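Local coordinates for protein esterase YbfF (Escherichia coli, PDB 3BF7) that probably hydrolyses ester and possibly thioester substrates as an alpha/beta hydrolase with a helical cap over its core domain, at residues P192-P197 against A219-A224; N16-L21 against L78-A83; A36-N41 against A247-L252. The protein carries 1 engineered substitution. One frame throughout, in Å; residues are numbered along the deposited sequence.

Contact 1 (P192-P197 against A219-A224)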
loop_
_atom_site.group_PDB
_atom_site.type_symbol
_atom_site.label_atom_id
_atom_site.label_comp_id
_atom_site.label_asym_id
_atom_site.label_seq_id
_atom_site.Cartn_x
_atom_site.Cartn_y
_atom_site.Cartn_z
ATOM N N PRO A 192 -4.672 8.505 17.509
ATOM C CA PRO A 192 -5.268 8.002 18.749
ATOM C C PRO A 192 -5.452 6.494 18.605
ATOM O O PRO A 192 -5.481 5.965 17.491
ATOM C CB PRO A 192 -6.609 8.729 18.812
ATOM C CG PRO A 192 -6.357 9.994 18.051
ATOM C CD PRO A 192 -5.549 9.505 16.879
ATOM N N ALA A 193 -5.586 5.802 19.728
ATOM C CA ALA A 193 -5.767 4.362 19.696
ATOM C C ALA A 193 -7.055 3.972 18.980
ATOM O O ALA A 193 -8.091 4.628 19.129
ATOM C CB ALA A 193 -5.780 3.813 21.116
ATOM N N TRP A 194 -6.972 2.910 18.184
ATOM C CA TRP A 194 -8.133 2.375 17.479
ATOM C C TRP A 194 -8.418 1.070 18.225
ATOM O O TRP A 194 -7.688 0.084 18.080
ATOM C CB TRP A 194 -7.797 2.101 16.012
ATOM C CG TRP A 194 -8.992 1.777 15.159
ATOM C CD1 TRP A 194 -10.090 2.564 14.947
ATOM C CD2 TRP A 194 -9.182 0.604 14.361
ATOM N NE1 TRP A 194 -10.947 1.956 14.063
ATOM C CE2 TRP A 194 -10.415 0.751 13.687
ATOM C CE3 TRP A 194 -8.428 -0.557 14.148
ATOM C CZ2 TRP A 194 -10.911 -0.221 12.811
ATOM C CZ3 TRP A 194 -8.920 -1.523 13.277
ATOM C CH2 TRP A 194 -10.152 -1.347 12.620
ATOM N N ASP A 195 -9.470 1.080 19.040
ATOM C CA ASP A 195 -9.825 -0.076 19.859
ATOM C C ASP A 195 -10.611 -1.164 19.142
ATOM O O ASP A 195 -11.733 -1.500 19.529
ATOM C CB ASP A 195 -10.588 0.386 21.105
ATOM C CG ASP A 195 -9.724 1.211 22.041
ATOM O OD1 ASP A 195 -8.625 0.745 22.397
ATOM O OD2 ASP A 195 -10.143 2.322 22.427
ATOM N N HIS A 196 -9.999 -1.720 18.101
ATOM C CA HIS A 196 -10.600 -2.787 17.309
ATOM C C HIS A 196 -9.495 -3.705 16.809
ATOM O O HIS A 196 -8.363 -3.266 16.604
ATOM C CB HIS A 196 -11.346 -2.215 16.102
ATOM C CG HIS A 196 -12.450 -1.272 16.461
ATOM N ND1 HIS A 196 -12.270 0.092 16.555
ATOM C CD2 HIS A 196 -13.747 -1.502 16.774
ATOM C CE1 HIS A 196 -13.410 0.659 16.908
ATOM N NE2 HIS A 196 -14.321 -0.285 17.047
ATOM N N PRO A 197 -9.806 -4.993 16.605
ATOM C CA PRO A 197 -8.785 -5.927 16.119
ATOM C C PRO A 197 -8.236 -5.461 14.774
ATOM O O PRO A 197 -9.003 -5.103 13.880
ATOM C CB PRO A 197 -9.550 -7.243 15.997
ATOM C CG PRO A 197 -10.622 -7.117 17.039
ATOM C CD PRO A 197 -11.076 -5.690 16.871
ATOM N N ALA A 219 0.491 1.273 20.926
ATOM C CA ALA A 219 -0.103 2.480 21.485
ATOM C C ALA A 219 -1.204 3.002 20.567
ATOM O O ALA A 219 -2.157 3.634 21.019
ATOM C CB ALA A 219 0.964 3.548 21.683
ATOM N N GLN A 220 -1.073 2.723 19.272
ATOM C CA GLN A 220 -2.049 3.178 18.291
ATOM C C GLN A 220 -3.034 2.085 17.888
ATOM O O GLN A 220 -4.170 2.378 17.522
ATOM C CB GLN A 220 -1.307 3.743 17.079
ATOM C CG GLN A 220 -0.474 4.961 17.461
ATOM C CD GLN A 220 0.528 5.359 16.401
ATOM O OE1 GLN A 220 0.289 6.275 15.610
ATOM N NE2 GLN A 220 1.656 4.664 16.372
ATOM N N PHE A 221 -2.592 0.832 17.968
ATOM C CA PHE A 221 -3.425 -0.325 17.646
ATOM C C PHE A 221 -3.290 -1.313 18.795
ATOM O O PHE A 221 -2.616 -2.340 18.691
ATOM C CB PHE A 221 -2.986 -0.929 16.311
ATOM C CG PHE A 221 -3.315 -0.052 15.149
ATOM C CD1 PHE A 221 -4.597 -0.050 14.615
ATOM C CD2 PHE A 221 -2.393 0.878 14.680
ATOM C CE1 PHE A 221 -4.963 0.871 13.636
ATOM C CE2 PHE A 221 -2.749 1.804 13.701
ATOM C CZ PHE A 221 -4.036 1.800 13.182
ATOM N N PRO A 222 -3.945 -1.006 19.922
ATOM C CA PRO A 222 -3.888 -1.871 21.101
ATOM C C PRO A 222 -4.232 -3.333 20.845
ATOM O O PRO A 222 -3.634 -4.225 21.456
ATOM C CB PRO A 222 -4.845 -1.192 22.088
ATOM C CG PRO A 222 -5.772 -0.406 21.204
ATOM C CD PRO A 222 -4.852 0.133 20.143
ATOM N N GLN A 223 -5.182 -3.576 19.946
ATOM C CA GLN A 223 -5.597 -4.936 19.624
ATOM C C GLN A 223 -4.960 -5.465 18.342
ATOM O O GLN A 223 -5.548 -6.278 17.624
ATOM C CB GLN A 223 -7.124 -5.016 19.535
ATOM C CG GLN A 223 -7.816 -4.712 20.858
ATOM C CD GLN A 223 -9.326 -4.724 20.751
ATOM O OE1 GLN A 223 -9.995 -3.799 21.210
ATOM N NE2 GLN A 223 -9.871 -5.773 20.151
ATOM N N ALA A 224 -3.748 -5.005 18.063
ATOM C CA ALA A 224 -3.020 -5.456 16.890
ATOM C C ALA A 224 -2.673 -6.935 17.033
ATOM O O ALA A 224 -2.337 -7.407 18.122
ATOM C CB ALA A 224 -1.741 -4.653 16.730
HETATM O O HOH W 1 -6.041 -2.130 17.570
#

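Contact 2 (N16-L21 against L78-A83)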
loop_
_atom_site.group_PDB
_atom_site.type_symbol
_atom_site.label_atom_id
_atom_site.label_comp_id
_atom_site.label_asym_id
_atom_site.label_seq_id
_atom_site.Cartn_x
_atom_site.Cartn_y
_atom_site.Cartn_z
ATOM N N ASN A 16 -20.650 -9.702 2.974
ATOM C CA ASN A 16 -19.402 -9.215 3.553
ATOM C C ASN A 16 -19.186 -7.762 3.157
ATOM O O ASN A 16 -19.661 -7.319 2.110
ATOM C CB ASN A 16 -18.199 -10.024 3.056
ATOM C CG ASN A 16 -18.223 -11.465 3.515
ATOM O OD1 ASN A 16 -18.486 -11.754 4.682
ATOM N ND2 ASN A 16 -17.927 -12.379 2.600
ATOM N N SER A 17 -18.465 -7.023 3.991
ATOM C CA SER A 17 -18.170 -5.633 3.685
ATOM C C SER A 17 -17.237 -5.640 2.482
ATOM O O SER A 17 -16.467 -6.581 2.295
ATOM C CB SER A 17 -17.454 -4.956 4.858
ATOM O OG SER A 17 -18.243 -4.967 6.033
ATOM N N PRO A 18 -17.311 -4.604 1.637
ATOM C CA PRO A 18 -16.423 -4.567 0.474
ATOM C C PRO A 18 -14.992 -4.377 0.971
ATOM O O PRO A 18 -14.782 -3.918 2.094
ATOM C CB PRO A 18 -16.933 -3.361 -0.310
ATOM C CG PRO A 18 -17.451 -2.460 0.776
ATOM C CD PRO A 18 -18.187 -3.422 1.672
ATOM N N ILE A 19 -14.021 -4.736 0.139
ATOM C CA ILE A 19 -12.616 -4.594 0.497
ATOM C C ILE A 19 -11.905 -3.620 -0.431
ATOM O O ILE A 19 -11.965 -3.750 -1.653
ATOM C CB ILE A 19 -11.879 -5.957 0.445
ATOM C CG1 ILE A 19 -12.441 -6.895 1.520
ATOM C CG2 ILE A 19 -10.373 -5.751 0.631
ATOM C CD1 ILE A 19 -11.826 -8.283 1.516
ATOM N N VAL A 20 -11.244 -2.635 0.169
ATOM C CA VAL A 20 -10.481 -1.636 -0.569
ATOM C C VAL A 20 -9.007 -1.980 -0.370
ATOM O O VAL A 20 -8.548 -2.119 0.764
ATOM C CB VAL A 20 -10.751 -0.210 -0.030
ATOM C CG1 VAL A 20 -9.883 0.803 -0.767
ATOM C CG2 VAL A 20 -12.226 0.135 -0.190
ATOM N N LEU A 21 -8.281 -2.126 -1.477
ATOM C CA LEU A 21 -6.860 -2.468 -1.458
ATOM C C LEU A 21 -6.043 -1.233 -1.820
ATOM O O LEU A 21 -6.313 -0.579 -2.834
ATOM C CB LEU A 21 -6.588 -3.592 -2.461
ATOM C CG LEU A 21 -7.347 -4.895 -2.211
ATOM C CD1 LEU A 21 -7.285 -5.769 -3.451
ATOM C CD2 LEU A 21 -6.765 -5.616 -1.011
ATOM N N LEU A 78 -18.390 6.175 -4.489
ATOM C CA LEU A 78 -18.961 4.872 -4.813
ATOM C C LEU A 78 -20.162 4.548 -3.936
ATOM O O LEU A 78 -20.762 3.480 -4.060
ATOM C CB LEU A 78 -17.903 3.778 -4.648
ATOM C CG LEU A 78 -16.651 3.924 -5.523
ATOM C CD1 LEU A 78 -15.702 2.771 -5.237
ATOM C CD2 LEU A 78 -17.050 3.936 -6.996
ATOM N N GLN A 79 -20.512 5.481 -3.057
ATOM C CA GLN A 79 -21.642 5.317 -2.150
ATOM C C GLN A 79 -21.503 4.092 -1.249
ATOM O O GLN A 79 -22.446 3.319 -1.079
ATOM C CB GLN A 79 -22.950 5.242 -2.945
ATOM C CG GLN A 79 -23.242 6.496 -3.758
ATOM C CD GLN A 79 -24.596 6.453 -4.436
ATOM O OE1 GLN A 79 -24.878 5.556 -5.231
ATOM N NE2 GLN A 79 -25.444 7.426 -4.125
ATOM N N ILE A 80 -20.315 3.926 -0.676
ATOM C CA ILE A 80 -20.027 2.821 0.233
ATOM C C ILE A 80 -19.932 3.396 1.644
ATOM O O ILE A 80 -19.103 4.265 1.905
ATOM C CB ILE A 80 -18.685 2.142 -0.120
ATOM C CG1 ILE A 80 -18.782 1.482 -1.497
ATOM C CG2 ILE A 80 -18.322 1.113 0.944
ATOM C CD1 ILE A 80 -17.486 0.857 -1.970
ATOM N N ASP A 81 -20.775 2.912 2.549
ATOM C CA ASP A 81 -20.776 3.409 3.921
ATOM C C ASP A 81 -19.592 2.935 4.753
ATOM O O ASP A 81 -19.020 3.706 5.522
ATOM C CB ASP A 81 -22.077 3.017 4.628
ATOM C CG ASP A 81 -23.298 3.669 4.006
ATOM O OD1 ASP A 81 -23.314 4.912 3.884
ATOM O OD2 ASP A 81 -24.243 2.936 3.644
ATOM N N LYS A 82 -19.227 1.667 4.604
ATOM C CA LYS A 82 -18.115 1.115 5.368
ATOM C C LYS A 82 -17.424 0.014 4.578
ATOM O O LYS A 82 -18.070 -0.744 3.855
ATOM C CB LYS A 82 -18.632 0.562 6.699
ATOM C CG LYS A 82 -17.560 0.001 7.620
ATOM C CD LYS A 82 -18.167 -0.537 8.912
ATOM C CE LYS A 82 -19.145 -1.673 8.641
ATOM N NZ LYS A 82 -19.742 -2.218 9.895
ATOM N N ALA A 83 -16.107 -0.072 4.717
ATOM C CA ALA A 83 -15.351 -1.089 4.007
ATOM C C ALA A 83 -14.180 -1.594 4.824
ATOM O O ALA A 83 -13.740 -0.948 5.774
ATOM C CB ALA A 83 -14.838 -0.529 2.684
HETATM O O HOH W 2 -20.206 -2.728 5.562
#

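Contact 3 (A36-N41 against A247-L252)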
loop_
_atom_site.group_PDB
_atom_site.type_symbol
_atom_site.label_atom_id
_atom_site.label_comp_id
_atom_site.label_asym_id
_atom_site.label_seq_id
_atom_site.Cartn_x
_atom_site.Cartn_y
_atom_site.Cartn_z
ATOM N N ALA A 36 -6.655 -9.352 -4.561
ATOM C CA ALA A 36 -7.982 -9.072 -5.098
ATOM C C ALA A 36 -8.572 -10.252 -5.861
ATOM O O ALA A 36 -9.770 -10.525 -5.764
ATOM C CB ALA A 36 -7.923 -7.850 -6.008
ATOM N N ARG A 37 -7.736 -10.946 -6.625
ATOM C CA ARG A 37 -8.210 -12.077 -7.410
ATOM C C ARG A 37 -8.785 -13.191 -6.543
ATOM O O ARG A 37 -9.638 -13.958 -6.992
ATOM C CB ARG A 37 -7.088 -12.607 -8.310
ATOM C CG ARG A 37 -6.742 -11.651 -9.451
ATOM C CD ARG A 37 -5.830 -12.295 -10.483
ATOM N NE ARG A 37 -4.451 -12.441 -10.025
ATOM C CZ ARG A 37 -3.558 -11.456 -9.996
ATOM N NH1 ARG A 37 -3.891 -10.235 -10.397
ATOM N NH2 ARG A 37 -2.323 -11.697 -9.580
ATOM N N ASP A 38 -8.331 -13.280 -5.298
ATOM C CA ASP A 38 -8.841 -14.298 -4.392
ATOM C C ASP A 38 -10.027 -13.767 -3.593
ATOM O O ASP A 38 -11.052 -14.436 -3.456
ATOM C CB ASP A 38 -7.736 -14.761 -3.436
ATOM C CG ASP A 38 -8.224 -15.789 -2.440
ATOM O OD1 ASP A 38 -8.804 -15.391 -1.409
ATOM O OD2 ASP A 38 -8.035 -16.998 -2.699
ATOM N N LEU A 39 -9.893 -12.551 -3.084
ATOM C CA LEU A 39 -10.942 -11.954 -2.273
ATOM C C LEU A 39 -12.228 -11.610 -3.028
ATOM O O LEU A 39 -13.286 -11.487 -2.416
ATOM C CB LEU A 39 -10.386 -10.719 -1.560
ATOM C CG LEU A 39 -9.258 -11.051 -0.571
ATOM C CD1 LEU A 39 -8.536 -9.782 -0.151
ATOM C CD2 LEU A 39 -9.833 -11.778 0.642
ATOM N N VAL A 40 -12.146 -11.476 -4.349
ATOM C CA VAL A 40 -13.327 -11.151 -5.148
ATOM C C VAL A 40 -14.300 -12.333 -5.227
ATOM O O VAL A 40 -15.432 -12.187 -5.689
ATOM C CB VAL A 40 -12.936 -10.709 -6.586
ATOM C CG1 VAL A 40 -12.432 -11.898 -7.384
ATOM C CG2 VAL A 40 -14.124 -10.053 -7.274
ATOM N N ASN A 41 -13.861 -13.503 -4.778
ATOM C CA ASN A 41 -14.724 -14.678 -4.793
ATOM C C ASN A 41 -15.922 -14.454 -3.878
ATOM O O ASN A 41 -17.023 -14.945 -4.148
ATOM C CB ASN A 41 -13.955 -15.921 -4.331
ATOM C CG ASN A 41 -13.039 -16.475 -5.405
ATOM O OD1 ASN A 41 -13.495 -16.905 -6.465
ATOM N ND2 ASN A 41 -11.738 -16.470 -5.135
ATOM N N ALA A 247 -3.585 -15.671 6.227
ATOM C CA ALA A 247 -3.624 -14.795 7.393
ATOM C C ALA A 247 -4.805 -13.835 7.298
ATOM O O ALA A 247 -5.523 -13.615 8.273
ATOM C CB ALA A 247 -2.316 -14.016 7.506
ATOM N N ILE A 248 -5.007 -13.262 6.118
ATOM C CA ILE A 248 -6.110 -12.333 5.915
ATOM C C ILE A 248 -7.456 -13.000 6.173
ATOM O O ILE A 248 -8.275 -12.479 6.926
ATOM C CB ILE A 248 -6.089 -11.749 4.477
ATOM C CG1 ILE A 248 -4.902 -10.791 4.327
ATOM C CG2 ILE A 248 -7.403 -11.031 4.173
ATOM C CD1 ILE A 248 -4.693 -10.286 2.914
ATOM N N ARG A 249 -7.685 -14.160 5.568
ATOM C CA ARG A 249 -8.959 -14.836 5.752
ATOM C C ARG A 249 -9.199 -15.325 7.177
ATOM O O ARG A 249 -10.335 -15.328 7.643
ATOM C CB ARG A 249 -9.110 -15.966 4.732
ATOM C CG ARG A 249 -9.415 -15.425 3.333
ATOM C CD ARG A 249 -9.730 -16.525 2.342
ATOM N NE ARG A 249 -10.159 -16.006 1.043
ATOM C CZ ARG A 249 -11.329 -15.416 0.810
ATOM N NH1 ARG A 249 -12.208 -15.253 1.790
ATOM N NH2 ARG A 249 -11.632 -15.009 -0.416
ATOM N N ARG A 250 -8.145 -15.728 7.877
ATOM C CA ARG A 250 -8.312 -16.164 9.258
ATOM C C ARG A 250 -8.855 -14.975 10.058
ATOM O O ARG A 250 -9.762 -15.116 10.879
ATOM C CB ARG A 250 -6.972 -16.614 9.845
ATOM C CG ARG A 250 -7.040 -16.935 11.328
ATOM C CD ARG A 250 -5.676 -17.281 11.890
ATOM N NE ARG A 250 -5.670 -17.259 13.350
ATOM C CZ ARG A 250 -4.581 -17.405 14.099
ATOM N NH1 ARG A 250 -3.398 -17.585 13.528
ATOM N NH2 ARG A 250 -4.673 -17.361 15.421
ATOM N N TYR A 251 -8.293 -13.798 9.800
ATOM C CA TYR A 251 -8.696 -12.569 10.470
ATOM C C TYR A 251 -10.113 -12.146 10.067
ATOM O O TYR A 251 -10.926 -11.800 10.925
ATOM C CB TYR A 251 -7.682 -11.468 10.135
ATOM C CG TYR A 251 -8.092 -10.054 10.483
ATOM C CD1 TYR A 251 -8.293 -9.659 11.806
ATOM C CD2 TYR A 251 -8.243 -9.097 9.483
ATOM C CE1 TYR A 251 -8.635 -8.338 12.120
ATOM C CE2 TYR A 251 -8.580 -7.783 9.784
ATOM C CZ TYR A 251 -8.777 -7.407 11.099
ATOM O OH TYR A 251 -9.118 -6.104 11.374
ATOM N N LEU A 252 -10.413 -12.185 8.772
ATOM C CA LEU A 252 -11.739 -11.798 8.292
ATOM C C LEU A 252 -12.843 -12.713 8.819
ATOM O O LEU A 252 -13.959 -12.259 9.075
ATOM C CB LEU A 252 -11.771 -11.780 6.761
ATOM C CG LEU A 252 -10.857 -10.781 6.047
ATOM C CD1 LEU A 252 -11.074 -10.901 4.544
ATOM C CD2 LEU A 252 -11.153 -9.360 6.519
#

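Contact 1 (P192-P197 against A219-A224)
W194 and F221 meet in the buried part of this contact, between the loop leading to strand 198-201 and the turn that follows helix 214-220. CB of W194 starts the approach. It lies 3.9 Å from F221 CE1 and the same distance from Q220 O. CG is turned anti to the backbone N (chi1 -170°), which places the indole so that CE3 as well as CB touches F221 CE1. CG then lies close to the plane of the H196 imidazole, and H196 ND1 sits over one face of the indole. Farther out, CE3 of W194 reaches CE1 of F221 at 3.8 Å. It arrives at the edge of the phenyl ring, near the ring plane. The W194 side chain also touches P103, and I106 and L109 of strand 106-112.

The backbone adds a bond one residue earlier in the second segment. W194 N donates to Q220 O at 2.9 Å, with an N-H...O angle of 154°. A193 CA adds a CA-H...O contact to that same oxygen. A water continues the link: it donates to W194 O and to H196 O and accepts from Q223 N. It thus joins the loop to the type I turn F221-A224. On the outer side, the P222 ring rests on the loop. Its CD is 3.9 Å from A193 CB, and its CG is 3.3 Å from D195 OD1.

Helix 90-101 meets both rings, W194 through T99 and F221 through M96 and T99. L109 touches F221 as well. The contact therefore brings together the approaches to the neighbouring parallel strands 198-201 and 224-226.

Contact 2 (N16-L21 against L78-A83)
P18 buries more surface here than any other residue of 16-21 and touches I80, K82 and A83. Its contacts are mainly apolar. Its ring CG lies 3.7 Å from I80 CG2 and 3.8 Å from A83 CB. With the CG1 branch of I80 at chi1 -65°, the CG2 methyl points away from the backbone N and on to P18. The proline ring and the I80 side chain lie alongside each other and point opposite ways. V20 extends the apolar patch: its CG2 stands 3.9 Å from A83 CB. The A83 methyl therefore touches both P18 and V20. L75 of helix 64-78 packs on V20, I80 and A83.

Carbon-oxygen contacts come next. P18 CD lies 3.5 Å from K82 O, and A83 CB lies 3.4 Å from P18 O.

No direct hydrogen bond joins the two segments. A water spans them at the outer end. It donates to S17 OG at 3.0 Å and, weakly, to K82 O. The S17 hydroxyl also has a hydrogen bond to D107. Regular strand pairing begins just beyond 78-83, where P18 and V20 bond through their backbones to T84 and V20 also to I86.

The entries to the parallel strands 19-22 and 83-88 thus meet through a mainly apolar contact. Its polar linkage is one water at the edge, and direct backbone bonds start only at T84.

Contact 3 (A36-N41 against A247-L252)
R249 reaches from helix 241-253 to helix 33-39 and grips D38 in a salt bridge. Two nitrogens approach side-on and share one oxygen. R249 NE lies 2.9 Å from D38 OD1 and meets its syn lone pair. R249 NH2 lies 3.0 Å from the same D38 OD1 but comes from above the carboxylate plane. The carboxylate and guanidinium planes are 61° apart. The D38 carboxylate faces R249 because CG is anti to the backbone N (chi1 178°).

R249 NH2 has a second acidic partner in D42. Two carboxylates thus share the arginine charge, which probably favours their ionised forms. R249 NH2 also makes a weak bond to D38 O at 3.1 Å. D38 O is well supplied with donors: it accepts N41 ND2 at 2.7 Å and N41 N at 3.2 Å.

L39 CD2 lies over one face of the guanidinium, 3.8 Å from R249 NH2. L39 CD2 also approaches L252 CD1 at 4.2 Å and, more loosely, I248 CG2.

L39 and L252 both rest on I19 of strand 19-22, and I248 rests on I201 of strand 198-201. The two helices therefore lie side by side over the central sheet.

How the contacts relate
All three contacts lie around the mixed sheet of the alpha/beta hydrolase core. Contacts 2 and 3 are neighbours, with centres 14 Å apart. They touch where L21 CD1 meets A36 CB at 3.4 Å. Their segments alternate along the chain. Both segments of contact 1 fall between those of contact 3 in sequence. The centres of these two are 22 Å apart, yet P197 O and Y251 OH lie 2.7 Å apart, a probable hydrogen bond. Contacts 1 and 2 do not touch; their nearest atoms are about 8 Å apart. The probable catalytic triad, S89, D113 and H234, belongs to none of the segments. S89 directly follows strand 83-88, and contact 2 lies at the start of that strand.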